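Local coordinates for protein cephalosporin acylase (Bacillus halodurans, PDB 2NLZ) that probably hydrolyses amide bonds as a cephalosporin acylase of the gamma-glutamyltranspeptidase family, its exact function being unproven, at residues N66-D71 against E217-G222; Q107-P110 against V114-V117; A205-S210 against T390-Q395; Y262-I267 against N454-G459; G434-M439 against M449-N454. The protein carries 1 engineered substitution. One frame throughout, in Å; residues are numbered along the deposited sequence.

Interaction 1. Residues N66-D71 against E217-G222; sequences NGIGSD and ESFYRG
F219 brings the CZ end of its ring to the I68-G69 corner of a type I beta turn that runs from G67 to S70 and leads into strand 71-78, probably part of the Ntn-hydrolase core as in relatives. The contact joins this turn to the short, weakly bonded helix 217-221. With CG anti to the backbone N (chi1 -170°), F219 carries its CZ to the turn, within 3.9 Å of I68 O and 4.5 Å of G69 CA, both reached obliquely to the ring plane. Beside this, I68 CG2 meets F219 CE1 at 4.3 Å, a loose apolar touch, while the rest of the I68 side chain leads away to pack on helices 202-212 and 122-133. The area buried between the segments is small, 87 Å² in all, as expected when one ring supplies nearly the whole approach. Next along the helix is Y220, whose OH is hydrogen-bonded to P120 O and G124 N. Y220 CG lies in the plane of the F219 ring, at its edge, and F219 CD2 stands 3.4 Å above the Y220 ring plane, over its centre.

Interaction 2. Residues Q107-P110 against V114-V117; sequences QELP and VIPV
P110 and I115 press their side chains together at about a right angle, the pyrrolidine ring of P110 lying across the branched start of I115. The touching atoms are P110 CG and I115 CB, 3.9 Å apart, with I115 CD1 at 4.0 Å from the same P110 CG. The other branch, I115 CG2, faces P110 CD and also reaches L109 CD1 at 4.1 Å, so one isoleucine serves two neighbours. L109 takes up a first torsion that sets CG between the backbone N and the carbonyl carbon (chi1 57°), and its CD1 arrives 3.9 Å from P116 CA. The fourth member, P116, turns its ring methylenes to the backbone of P110, with P110 O 3.3 Å from P116 CG. Together these bury 195 Å² between two pieces of irregular chain only four residues apart in sequence, both in the long loop from helix 97-101 to helix 122-133. A second shell places them: the backbone of P116 is hydrogen-bonded to G398, L109 O is held more weakly by H399, and Y105 packs on P110. Neither proline has an amide N-H to offer, and the atoms that meet are mostly carbon; the folded-back loop is therefore held across this contact by shape and apolar packing.

Interaction 3. Residues A205-S210 against T390-Q395; sequences ADTLRS and TGIAMQ
The two backbones come nearest at T207 and T390, whose CA atoms are 5.9 Å apart. Around T207, residues 205-210 are regular helix, as the backbone bonds R209 N to A205 O (2.9 Å) and S210 N to D206 O (2.8 Å) attest, whereas 390-395 begin as irregular chain and become a weakly bonded strand at 392-393. Between T390 and I392 the backbone bends through G391, whose positive phi of 71° by itself favours glycine. T207 and T390 meet with their side chains at about a right angle, T207 CB beside T390 OG1 and the T207 methyl CG2 beside T390 O; both spacings are modelled too closely to carry weight at 2.70 Å resolution. The arrangement sets helix 202-212 against the loop that leads into strand 392-393, which pairs antiparallel with strand 386-387. Of that strand it is I392 that takes part: T207 OG1, anti to the backbone nitrogen (chi1 176°), lies beside I392 CD1, 3.9 Å away. L224 of helix 223-234 packs on both threonines and extends the contact. The helix is also tied by R209, which forms a salt bridge with E150 of helix 143-151.

Interaction 4. Residues Y262-I267 against N454-G459; sequences YRVWEI and NTIDFG
I456 lays its longer branch over one face of the Y262 ring, a CH-pi contact in which I456 CG1 is 3.9 Å from the ring centroid and 21° off the ring normal. Its offset toward the rim shows in the atom pairs: I456 CG1 is 3.7 Å from Y262 CD2, and I456 CG2 lies 3.8 Å from the same Y262 CD2. The two side chains run past each other in opposite directions, so the terminal I456 CD1 ends up near the root of the tyrosine, 4.0 Å from Y262 CB. Y262 CG and I456 CG1 both lie anti to the carbonyl carbon (chi1 -68° and -66°), the conformation in which the ring and CG1 overlap. V264, two residues along strand 262-266, adds a looser touch, its CG2 4.4 Å from I456 CD1. The Y262 ring also makes a cation-pi contact with K428. An alanine in place of Y262 would strip away this aromatic face and is likely to leave I456 CG1 and CG2 without their cover and K428 without its cation-pi partner. The contact joins the C-terminal end of helix 444-457 to strand 262-266: L426 of strand 424-428 packs on Y262, V264 and I456, Y259 of strand 250-259 touches V264 and I456, and F5 of the second subunit packs on T455.

Interaction 5. Residues G434-M439 against M449-N454; sequences GPFGVM and MQVMMN
F436, V451 and M452 carry most of the 183 Å² buried here, with F436 giving the largest share. The methyl group of M452 sits over the middle of the F436 ring: M452 CE is 3.5 Å from the ring centroid and only 11° off the normal, a CH-pi contact. M452 SD, 4.3 Å from the same F436 centroid, approaches obliquely, which makes this a Met-aromatic pair led by its methyl. Bends at both chi2 and chi3 curl M452 onto the ring, since its CB does not start out aimed at the strand. V451 comes in from another direction, its CG2 3.7 Å from F436 CD2 and oblique to the ring, while its CG1 meets V438 CG2, also at 3.7 Å. One valine therefore bridges two strand residues that face the helix on either side of G437. The rings of F436 and H448 meet edge-to-face, and W516 of strand 512-517 packs on F436 and M452. Putting an alanine at F436 would probably open a gap where M452 CE and V451 CG2 meet the ring, set the methionine free to turn, and take from H448 its edge-to-face mate. The axes of strand 434-438 and helix 449-454 pass 9.0 Å apart, their directions 135° from each other, spacing consistent with the helix layer packed on a beta sheet in the alpha-beta-beta-alpha sandwich of Ntn hydrolases.

Overall arrangement
The five contacts form two groups on opposite sides of the chain's centre. Interactions 1 and 3 adjoin, their centres 7 Å apart: I68 CD1 packs on T207 CG2 at 3.6 Å, S218 OG and S210 OG are hydrogen-bonded, and a weak hydrogen bond links D71 with Q395. Interaction 2 lies about 23 Å from interaction 3 between centres, yet V117 CG1 reaches M394 CE at 3.7 Å. On the other side, interactions 4 and 5 share N454 and helix 444-457, with centres 7 Å apart and V264 packing on both M452 and F436. About 33 Å separates the centres of interactions 1 and 4. The geometry alone assigns none of the contacts to the active site.

Interaction 1. Residues N66-D71 against E217-G222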
# COMPACT_ATOMS: atom_id res chain seq x y z
N ASN D 66 -31.80 12.16 7.71
CA ASN D 66 -33.10 11.85 7.21
C ASN D 66 -34.19 12.23 8.17
O ASN D 66 -33.91 12.56 9.32
CB ASN D 66 -33.16 10.34 7.04
CG ASN D 66 -34.05 9.94 5.96
OD1 ASN D 66 -34.47 8.80 5.89
ND2 ASN D 66 -34.36 10.88 5.08
N GLY D 67 -35.44 12.16 7.72
CA GLY D 67 -36.60 12.33 8.58
C GLY D 67 -37.89 12.18 7.82
O GLY D 67 -37.91 12.14 6.59
N ILE D 68 -38.99 12.09 8.56
CA ILE D 68 -40.32 12.09 7.95
C ILE D 68 -40.59 13.49 7.41
O ILE D 68 -41.29 13.66 6.42
CB ILE D 68 -41.39 11.68 8.96
CG1 ILE D 68 -40.87 10.50 9.79
CG2 ILE D 68 -42.73 11.38 8.26
CD1 ILE D 68 -41.91 9.61 10.39
N GLY D 69 -39.98 14.49 8.05
CA GLY D 69 -40.04 15.86 7.57
C GLY D 69 -39.03 16.21 6.49
O GLY D 69 -38.66 17.38 6.34
N SER D 70 -38.61 15.21 5.72
CA SER D 70 -37.69 15.41 4.59
C SER D 70 -38.45 15.77 3.33
O SER D 70 -39.67 15.66 3.29
CB SER D 70 -36.91 14.12 4.32
OG SER D 70 -35.96 13.87 5.34
N ASP D 71 -37.73 16.21 2.31
CA ASP D 71 -38.27 16.03 0.96
C ASP D 71 -37.48 14.97 0.19
O ASP D 71 -36.44 14.51 0.68
CB ASP D 71 -38.53 17.34 0.16
CG ASP D 71 -37.46 18.36 0.31
OD1 ASP D 71 -37.81 19.55 0.23
OD2 ASP D 71 -36.28 18.00 0.50
N GLU D 217 -52.29 11.69 3.25
CA GLU D 217 -53.23 12.81 3.37
C GLU D 217 -53.19 13.48 4.75
O GLU D 217 -53.36 14.70 4.86
CB GLU D 217 -54.65 12.34 3.03
CG GLU D 217 -55.50 13.35 2.25
CD GLU D 217 -54.98 13.60 0.84
OE1 GLU D 217 -54.16 12.80 0.33
OE2 GLU D 217 -55.41 14.60 0.22
N SER D 218 -52.94 12.68 5.78
CA SER D 218 -52.92 13.16 7.16
C SER D 218 -51.79 14.15 7.40
O SER D 218 -51.93 15.04 8.24
CB SER D 218 -52.77 12.00 8.12
OG SER D 218 -52.44 12.46 9.41
N PHE D 219 -50.69 13.98 6.67
CA PHE D 219 -49.49 14.81 6.82
C PHE D 219 -49.69 16.22 6.28
O PHE D 219 -49.20 17.18 6.86
CB PHE D 219 -48.31 14.13 6.11
CG PHE D 219 -46.97 14.78 6.38
CD1 PHE D 219 -46.24 14.44 7.52
CD2 PHE D 219 -46.42 15.69 5.48
CE1 PHE D 219 -44.99 15.02 7.77
CE2 PHE D 219 -45.18 16.27 5.72
CZ PHE D 219 -44.47 15.93 6.88
N TYR D 220 -50.42 16.34 5.16
CA TYR D 220 -50.54 17.62 4.45
C TYR D 220 -51.86 18.36 4.65
O TYR D 220 -51.88 19.58 4.80
CB TYR D 220 -50.32 17.40 2.96
CG TYR D 220 -48.95 16.89 2.64
CD1 TYR D 220 -47.86 17.75 2.66
CD2 TYR D 220 -48.74 15.56 2.32
CE1 TYR D 220 -46.60 17.29 2.37
CE2 TYR D 220 -47.49 15.09 2.02
CZ TYR D 220 -46.41 15.96 2.04
OH TYR D 220 -45.14 15.51 1.74
N ARG D 221 -52.97 17.62 4.63
CA ARG D 221 -54.29 18.22 4.78
C ARG D 221 -55.17 17.39 5.71
O ARG D 221 -56.36 17.22 5.48
CB ARG D 221 -54.93 18.45 3.40
CG ARG D 221 -54.84 17.28 2.44
CD ARG D 221 -54.90 17.74 1.00
NE ARG D 221 -53.58 18.05 0.47
CZ ARG D 221 -52.84 17.20 -0.24
NH1 ARG D 221 -53.28 15.99 -0.52
NH2 ARG D 221 -51.65 17.57 -0.67
N GLY D 222 -54.55 16.90 6.78
CA GLY D 222 -55.24 16.08 7.77
C GLY D 222 -54.80 16.42 9.17
O GLY D 222 -54.44 17.57 9.45

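Interaction 2. Residues Q107-P110 against V114-V117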
# COMPACT_ATOMS: atom_id res chain seq x y z
N GLN D 107 -27.55 38.09 5.34
CA GLN D 107 -26.56 37.38 4.53
C GLN D 107 -27.14 36.05 4.04
O GLN D 107 -27.34 35.85 2.84
CB GLN D 107 -25.28 37.14 5.35
CG GLN D 107 -24.11 36.57 4.55
CD GLN D 107 -23.43 37.62 3.69
OE1 GLN D 107 -22.46 38.25 4.12
NE2 GLN D 107 -23.93 37.81 2.48
N GLU D 108 -27.41 35.16 4.99
CA GLU D 108 -28.13 33.92 4.73
C GLU D 108 -29.01 33.64 5.94
O GLU D 108 -28.67 34.04 7.06
CB GLU D 108 -27.15 32.76 4.47
CG GLU D 108 -26.13 32.51 5.58
CD GLU D 108 -25.24 31.31 5.32
OE1 GLU D 108 -24.75 30.72 6.30
OE2 GLU D 108 -25.04 30.94 4.14
N LEU D 109 -30.14 32.97 5.74
CA LEU D 109 -31.04 32.65 6.85
C LEU D 109 -30.44 31.55 7.75
O LEU D 109 -29.58 30.79 7.30
CB LEU D 109 -32.46 32.34 6.37
CG LEU D 109 -32.83 31.26 5.36
CD1 LEU D 109 -34.28 30.90 5.56
CD2 LEU D 109 -32.60 31.73 3.94
N PRO D 110 -30.88 31.47 9.03
CA PRO D 110 -30.21 30.60 10.00
C PRO D 110 -30.32 29.13 9.64
O PRO D 110 -31.30 28.72 9.03
CB PRO D 110 -30.96 30.88 11.30
CG PRO D 110 -32.30 31.33 10.86
CD PRO D 110 -32.03 32.15 9.64
N VAL D 114 -37.19 27.45 13.31
CA VAL D 114 -38.41 27.33 12.52
C VAL D 114 -38.29 28.05 11.19
O VAL D 114 -39.10 27.83 10.28
CB VAL D 114 -39.63 27.86 13.28
CG1 VAL D 114 -40.08 26.85 14.32
CG2 VAL D 114 -39.33 29.20 13.93
N ILE D 115 -37.26 28.89 11.09
CA ILE D 115 -37.10 29.78 9.94
C ILE D 115 -36.71 29.11 8.60
O ILE D 115 -37.34 29.40 7.58
CB ILE D 115 -36.19 30.99 10.30
CG1 ILE D 115 -36.79 31.76 11.48
CG2 ILE D 115 -36.02 31.92 9.11
CD1 ILE D 115 -35.79 32.13 12.55
N PRO D 116 -35.72 28.18 8.60
CA PRO D 116 -35.33 27.57 7.32
C PRO D 116 -36.16 26.36 6.88
O PRO D 116 -35.80 25.69 5.92
CB PRO D 116 -33.90 27.10 7.61
CG PRO D 116 -33.96 26.69 9.03
CD PRO D 116 -34.91 27.66 9.71
N VAL D 117 -37.25 26.09 7.58
CA VAL D 117 -38.12 24.95 7.26
C VAL D 117 -39.01 25.23 6.04
O VAL D 117 -39.80 26.17 6.05
CB VAL D 117 -39.00 24.57 8.46
CG1 VAL D 117 -39.86 23.36 8.12
CG2 VAL D 117 -38.15 24.31 9.70

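Interaction 3. Residues A205-S210 against T390-Q395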
# COMPACT_ATOMS: atom_id res chain seq x y z
N ALA D 205 -43.45 5.57 14.80
CA ALA D 205 -44.41 4.52 14.49
C ALA D 205 -45.82 5.06 14.23
O ALA D 205 -46.43 4.72 13.21
CB ALA D 205 -44.43 3.51 15.60
N ASP D 206 -46.32 5.90 15.15
CA ASP D 206 -47.66 6.48 15.07
C ASP D 206 -47.89 7.26 13.79
O ASP D 206 -48.89 7.08 13.09
CB ASP D 206 -47.93 7.39 16.28
CG ASP D 206 -48.06 6.62 17.59
OD1 ASP D 206 -48.33 5.40 17.54
OD2 ASP D 206 -47.89 7.24 18.66
N THR D 207 -46.93 8.13 13.48
CA THR D 207 -47.07 8.99 12.32
C THR D 207 -46.91 8.22 11.00
O THR D 207 -47.62 8.51 10.03
CB THR D 207 -46.15 10.23 12.41
OG1 THR D 207 -46.25 10.99 11.20
CG2 THR D 207 -44.74 9.83 12.59
N LEU D 208 -46.03 7.23 10.98
CA LEU D 208 -45.89 6.40 9.79
C LEU D 208 -47.16 5.60 9.55
O LEU D 208 -47.61 5.49 8.42
CB LEU D 208 -44.69 5.47 9.87
CG LEU D 208 -43.34 6.14 9.59
CD1 LEU D 208 -42.21 5.16 9.91
CD2 LEU D 208 -43.21 6.66 8.16
N ARG D 209 -47.75 5.09 10.63
CA ARG D 209 -49.05 4.44 10.54
C ARG D 209 -50.12 5.44 10.05
O ARG D 209 -50.96 5.09 9.22
CB ARG D 209 -49.43 3.82 11.89
CG ARG D 209 -50.63 2.89 11.85
CD ARG D 209 -50.37 1.59 12.59
NE ARG D 209 -49.58 1.79 13.81
CZ ARG D 209 -48.96 0.83 14.49
NH1 ARG D 209 -49.03 -0.43 14.09
NH2 ARG D 209 -48.27 1.14 15.58
N SER D 210 -50.05 6.68 10.53
CA SER D 210 -51.05 7.66 10.15
C SER D 210 -50.97 8.02 8.67
O SER D 210 -52.00 8.30 8.06
CB SER D 210 -50.96 8.92 11.03
OG SER D 210 -52.05 9.80 10.79
N THR D 390 -44.47 13.16 17.72
CA THR D 390 -44.71 12.53 16.43
C THR D 390 -43.45 12.07 15.72
O THR D 390 -43.53 11.29 14.79
CB THR D 390 -45.56 13.41 15.50
OG1 THR D 390 -45.80 12.70 14.27
CG2 THR D 390 -44.86 14.66 15.18
N GLY D 391 -42.30 12.55 16.15
CA GLY D 391 -41.04 12.14 15.55
C GLY D 391 -40.81 12.66 14.14
O GLY D 391 -40.03 12.10 13.37
N ILE D 392 -41.51 13.74 13.80
CA ILE D 392 -41.27 14.38 12.51
C ILE D 392 -40.15 15.40 12.69
O ILE D 392 -40.37 16.50 13.21
CB ILE D 392 -42.55 15.05 11.94
CG1 ILE D 392 -43.69 14.03 11.84
CG2 ILE D 392 -42.26 15.65 10.57
CD1 ILE D 392 -45.04 14.64 11.53
N ALA D 393 -38.95 15.00 12.31
CA ALA D 393 -37.85 15.93 12.30
C ALA D 393 -37.93 16.74 11.01
O ALA D 393 -37.81 16.19 9.91
CB ALA D 393 -36.54 15.20 12.38
N MET D 394 -38.15 18.04 11.15
CA MET D 394 -38.34 18.92 10.01
C MET D 394 -37.02 19.29 9.36
O MET D 394 -36.04 19.59 10.05
CB MET D 394 -39.10 20.17 10.41
CG MET D 394 -40.46 19.87 11.03
SD MET D 394 -41.65 19.20 9.86
CE MET D 394 -42.23 20.70 9.06
N GLN D 395 -37.00 19.26 8.03
CA GLN D 395 -35.82 19.64 7.25
C GLN D 395 -35.44 21.11 7.40
O GLN D 395 -36.25 21.94 7.81
CB GLN D 395 -36.08 19.33 5.77
CG GLN D 395 -37.23 20.11 5.15
CD GLN D 395 -37.37 19.84 3.68
OE1 GLN D 395 -36.48 19.24 3.08
NE2 GLN D 395 -38.47 20.28 3.07

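Interaction 4. Residues Y262-I267 against N454-G459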
# COMPACT_ATOMS: atom_id res chain seq x y z
N TYR D 262 -23.85 6.38 -24.13
CA TYR D 262 -24.76 6.26 -23.00
C TYR D 262 -25.51 7.58 -22.82
O TYR D 262 -25.10 8.62 -23.35
CB TYR D 262 -23.99 5.94 -21.72
CG TYR D 262 -23.34 4.57 -21.68
CD1 TYR D 262 -23.95 3.52 -20.99
CD2 TYR D 262 -22.12 4.32 -22.32
CE1 TYR D 262 -23.37 2.26 -20.94
CE2 TYR D 262 -21.53 3.06 -22.29
CZ TYR D 262 -22.16 2.04 -21.59
OH TYR D 262 -21.60 0.79 -21.54
N ARG D 263 -26.61 7.54 -22.09
CA ARG D 263 -27.28 8.76 -21.65
C ARG D 263 -27.33 8.84 -20.13
O ARG D 263 -27.81 7.91 -19.46
CB ARG D 263 -28.67 8.90 -22.28
CG ARG D 263 -28.65 9.06 -23.79
CD ARG D 263 -29.88 9.80 -24.29
NE ARG D 263 -29.79 11.25 -24.09
CZ ARG D 263 -29.30 12.11 -24.97
NH1 ARG D 263 -28.83 11.68 -26.13
NH2 ARG D 263 -29.27 13.40 -24.70
N VAL D 264 -26.83 9.95 -19.60
CA VAL D 264 -26.80 10.20 -18.16
C VAL D 264 -28.00 11.06 -17.76
O VAL D 264 -28.14 12.19 -18.23
CB VAL D 264 -25.49 10.90 -17.75
CG1 VAL D 264 -25.40 11.01 -16.25
CG2 VAL D 264 -24.31 10.15 -18.29
N TRP D 265 -28.86 10.52 -16.90
CA TRP D 265 -30.09 11.20 -16.54
C TRP D 265 -30.05 11.83 -15.15
O TRP D 265 -29.50 11.25 -14.20
CB TRP D 265 -31.27 10.25 -16.62
CG TRP D 265 -31.49 9.72 -17.98
CD1 TRP D 265 -30.95 8.59 -18.51
CD2 TRP D 265 -32.33 10.28 -19.00
NE1 TRP D 265 -31.39 8.41 -19.80
CE2 TRP D 265 -32.24 9.44 -20.13
CE3 TRP D 265 -33.15 11.42 -19.07
CZ2 TRP D 265 -32.94 9.69 -21.32
CZ3 TRP D 265 -33.84 11.67 -20.25
CH2 TRP D 265 -33.72 10.81 -21.36
N GLU D 266 -30.62 13.03 -15.04
CA GLU D 266 -30.81 13.68 -13.77
C GLU D 266 -32.23 14.28 -13.73
O GLU D 266 -32.86 14.48 -14.78
CB GLU D 266 -29.78 14.81 -13.59
CG GLU D 266 -28.32 14.39 -13.61
CD GLU D 266 -27.82 13.77 -12.31
OE1 GLU D 266 -28.48 13.94 -11.26
OE2 GLU D 266 -26.75 13.11 -12.36
N ILE D 267 -32.73 14.56 -12.53
CA ILE D 267 -33.90 15.41 -12.35
C ILE D 267 -33.53 16.83 -12.81
O ILE D 267 -32.44 17.31 -12.50
CB ILE D 267 -34.30 15.46 -10.85
CG1 ILE D 267 -34.73 14.06 -10.36
CG2 ILE D 267 -35.37 16.53 -10.59
CD1 ILE D 267 -35.86 13.41 -11.15
N ASN D 454 -15.94 6.54 -14.14
CA ASN D 454 -15.46 5.23 -13.70
C ASN D 454 -16.18 4.10 -14.43
O ASN D 454 -15.60 3.06 -14.70
CB ASN D 454 -15.64 5.07 -12.19
CG ASN D 454 -14.73 5.99 -11.38
OD1 ASN D 454 -13.83 6.62 -11.92
ND2 ASN D 454 -14.98 6.07 -10.08
N THR D 455 -17.44 4.32 -14.76
CA THR D 455 -18.24 3.29 -15.42
C THR D 455 -18.08 3.30 -16.93
O THR D 455 -17.70 2.29 -17.53
CB THR D 455 -19.71 3.40 -15.02
OG1 THR D 455 -19.80 3.29 -13.60
CG2 THR D 455 -20.52 2.29 -15.64
N ILE D 456 -18.34 4.45 -17.54
CA ILE D 456 -18.33 4.57 -19.00
C ILE D 456 -16.91 4.62 -19.57
O ILE D 456 -16.54 3.82 -20.44
CB ILE D 456 -19.19 5.77 -19.48
CG1 ILE D 456 -20.67 5.52 -19.15
CG2 ILE D 456 -18.97 6.05 -20.96
CD1 ILE D 456 -21.45 6.78 -18.80
N ASP D 457 -16.11 5.55 -19.06
CA ASP D 457 -14.75 5.74 -19.57
C ASP D 457 -13.78 4.66 -19.16
O ASP D 457 -12.91 4.29 -19.93
CB ASP D 457 -14.21 7.08 -19.12
CG ASP D 457 -14.96 8.23 -19.69
OD1 ASP D 457 -15.26 8.18 -20.91
OD2 ASP D 457 -15.26 9.17 -18.93
N PHE D 458 -13.91 4.17 -17.94
CA PHE D 458 -12.84 3.34 -17.40
C PHE D 458 -13.23 1.90 -17.08
O PHE D 458 -12.39 1.11 -16.64
CB PHE D 458 -12.19 4.06 -16.22
CG PHE D 458 -11.83 5.49 -16.52
CD1 PHE D 458 -11.11 5.83 -17.66
CD2 PHE D 458 -12.22 6.50 -15.66
CE1 PHE D 458 -10.79 7.15 -17.95
CE2 PHE D 458 -11.88 7.83 -15.94
CZ PHE D 458 -11.17 8.14 -17.09
N GLY D 459 -14.50 1.57 -17.33
CA GLY D 459 -14.98 0.18 -17.31
C GLY D 459 -14.91 -0.56 -15.97
O GLY D 459 -14.74 -1.80 -15.94

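Interaction 5. Residues G434-M439 against M449-N454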
# COMPACT_ATOMS: atom_id res chain seq x y z
N GLY D 434 -29.38 1.40 -15.34
CA GLY D 434 -29.68 1.44 -13.91
C GLY D 434 -29.62 2.73 -13.09
O GLY D 434 -29.27 3.81 -13.60
N PRO D 435 -29.99 2.61 -11.81
CA PRO D 435 -29.93 3.73 -10.88
C PRO D 435 -28.57 3.85 -10.19
O PRO D 435 -27.91 2.83 -9.92
CB PRO D 435 -31.02 3.38 -9.87
CG PRO D 435 -31.05 1.87 -9.85
CD PRO D 435 -30.53 1.39 -11.18
N PHE D 436 -28.16 5.09 -9.94
CA PHE D 436 -26.94 5.37 -9.21
C PHE D 436 -27.14 6.68 -8.45
O PHE D 436 -28.02 7.47 -8.79
CB PHE D 436 -25.74 5.46 -10.15
CG PHE D 436 -25.74 6.68 -11.03
CD1 PHE D 436 -26.36 6.65 -12.25
CD2 PHE D 436 -25.11 7.86 -10.62
CE1 PHE D 436 -26.36 7.76 -13.06
CE2 PHE D 436 -25.12 8.97 -11.43
CZ PHE D 436 -25.74 8.92 -12.65
N GLY D 437 -26.33 6.88 -7.42
CA GLY D 437 -26.30 8.15 -6.70
C GLY D 437 -25.12 8.18 -5.76
O GLY D 437 -24.69 7.14 -5.26
N VAL D 438 -24.56 9.37 -5.55
CA VAL D 438 -23.58 9.56 -4.49
C VAL D 438 -23.95 10.72 -3.57
O VAL D 438 -23.63 11.88 -3.84
CB VAL D 438 -22.14 9.74 -5.01
CG1 VAL D 438 -21.16 9.74 -3.83
CG2 VAL D 438 -21.79 8.63 -5.95
N MET D 439 -24.69 10.38 -2.52
CA MET D 439 -24.88 11.12 -1.27
C MET D 439 -23.78 12.15 -0.93
O MET D 439 -22.60 11.90 -1.15
CB MET D 439 -24.92 10.06 -0.15
CG MET D 439 -25.65 10.40 1.12
SD MET D 439 -24.71 11.42 2.27
CE MET D 439 -23.12 10.63 2.34
N MET D 449 -20.19 12.65 -11.41
CA MET D 449 -19.23 12.71 -12.50
C MET D 449 -18.21 11.59 -12.38
O MET D 449 -17.83 10.98 -13.38
CB MET D 449 -18.51 14.06 -12.57
CG MET D 449 -17.83 14.29 -13.92
SD MET D 449 -16.76 15.75 -14.14
CE MET D 449 -15.69 15.54 -12.77
N GLN D 450 -17.79 11.32 -11.14
CA GLN D 450 -16.77 10.29 -10.92
C GLN D 450 -17.29 8.89 -11.23
O GLN D 450 -16.65 8.19 -12.01
CB GLN D 450 -16.11 10.41 -9.55
CG GLN D 450 -15.18 11.62 -9.46
CD GLN D 450 -14.81 12.01 -8.03
OE1 GLN D 450 -13.97 11.37 -7.41
NE2 GLN D 450 -15.41 13.08 -7.53
N VAL D 451 -18.46 8.50 -10.69
CA VAL D 451 -18.98 7.16 -10.98
C VAL D 451 -19.30 6.98 -12.46
O VAL D 451 -19.11 5.89 -13.01
CB VAL D 451 -20.21 6.70 -10.11
CG1 VAL D 451 -19.93 6.85 -8.63
CG2 VAL D 451 -21.46 7.44 -10.49
N MET D 452 -19.76 8.06 -13.12
CA MET D 452 -20.08 7.98 -14.55
C MET D 452 -18.83 7.74 -15.39
O MET D 452 -18.83 6.91 -16.31
CB MET D 452 -20.87 9.20 -15.04
CG MET D 452 -22.38 9.17 -14.72
SD MET D 452 -23.22 7.66 -15.28
CE MET D 452 -23.10 6.56 -13.87
N MET D 453 -17.76 8.45 -15.07
CA MET D 453 -16.50 8.26 -15.78
C MET D 453 -15.83 6.94 -15.41
O MET D 453 -15.25 6.27 -16.27
CB MET D 453 -15.57 9.43 -15.54
CG MET D 453 -16.06 10.67 -16.21
SD MET D 453 -14.68 11.75 -16.50
CE MET D 453 -15.19 13.10 -15.49
N ASN D 454 -15.94 6.54 -14.14
CA ASN D 454 -15.46 5.23 -13.70
C ASN D 454 -16.18 4.10 -14.43
O ASN D 454 -15.60 3.06 -14.70
CB ASN D 454 -15.64 5.07 -12.19
CG ASN D 454 -14.73 5.99 -11.38
OD1 ASN D 454 -13.83 6.62 -11.92
ND2 ASN D 454 -14.98 6.07 -10.08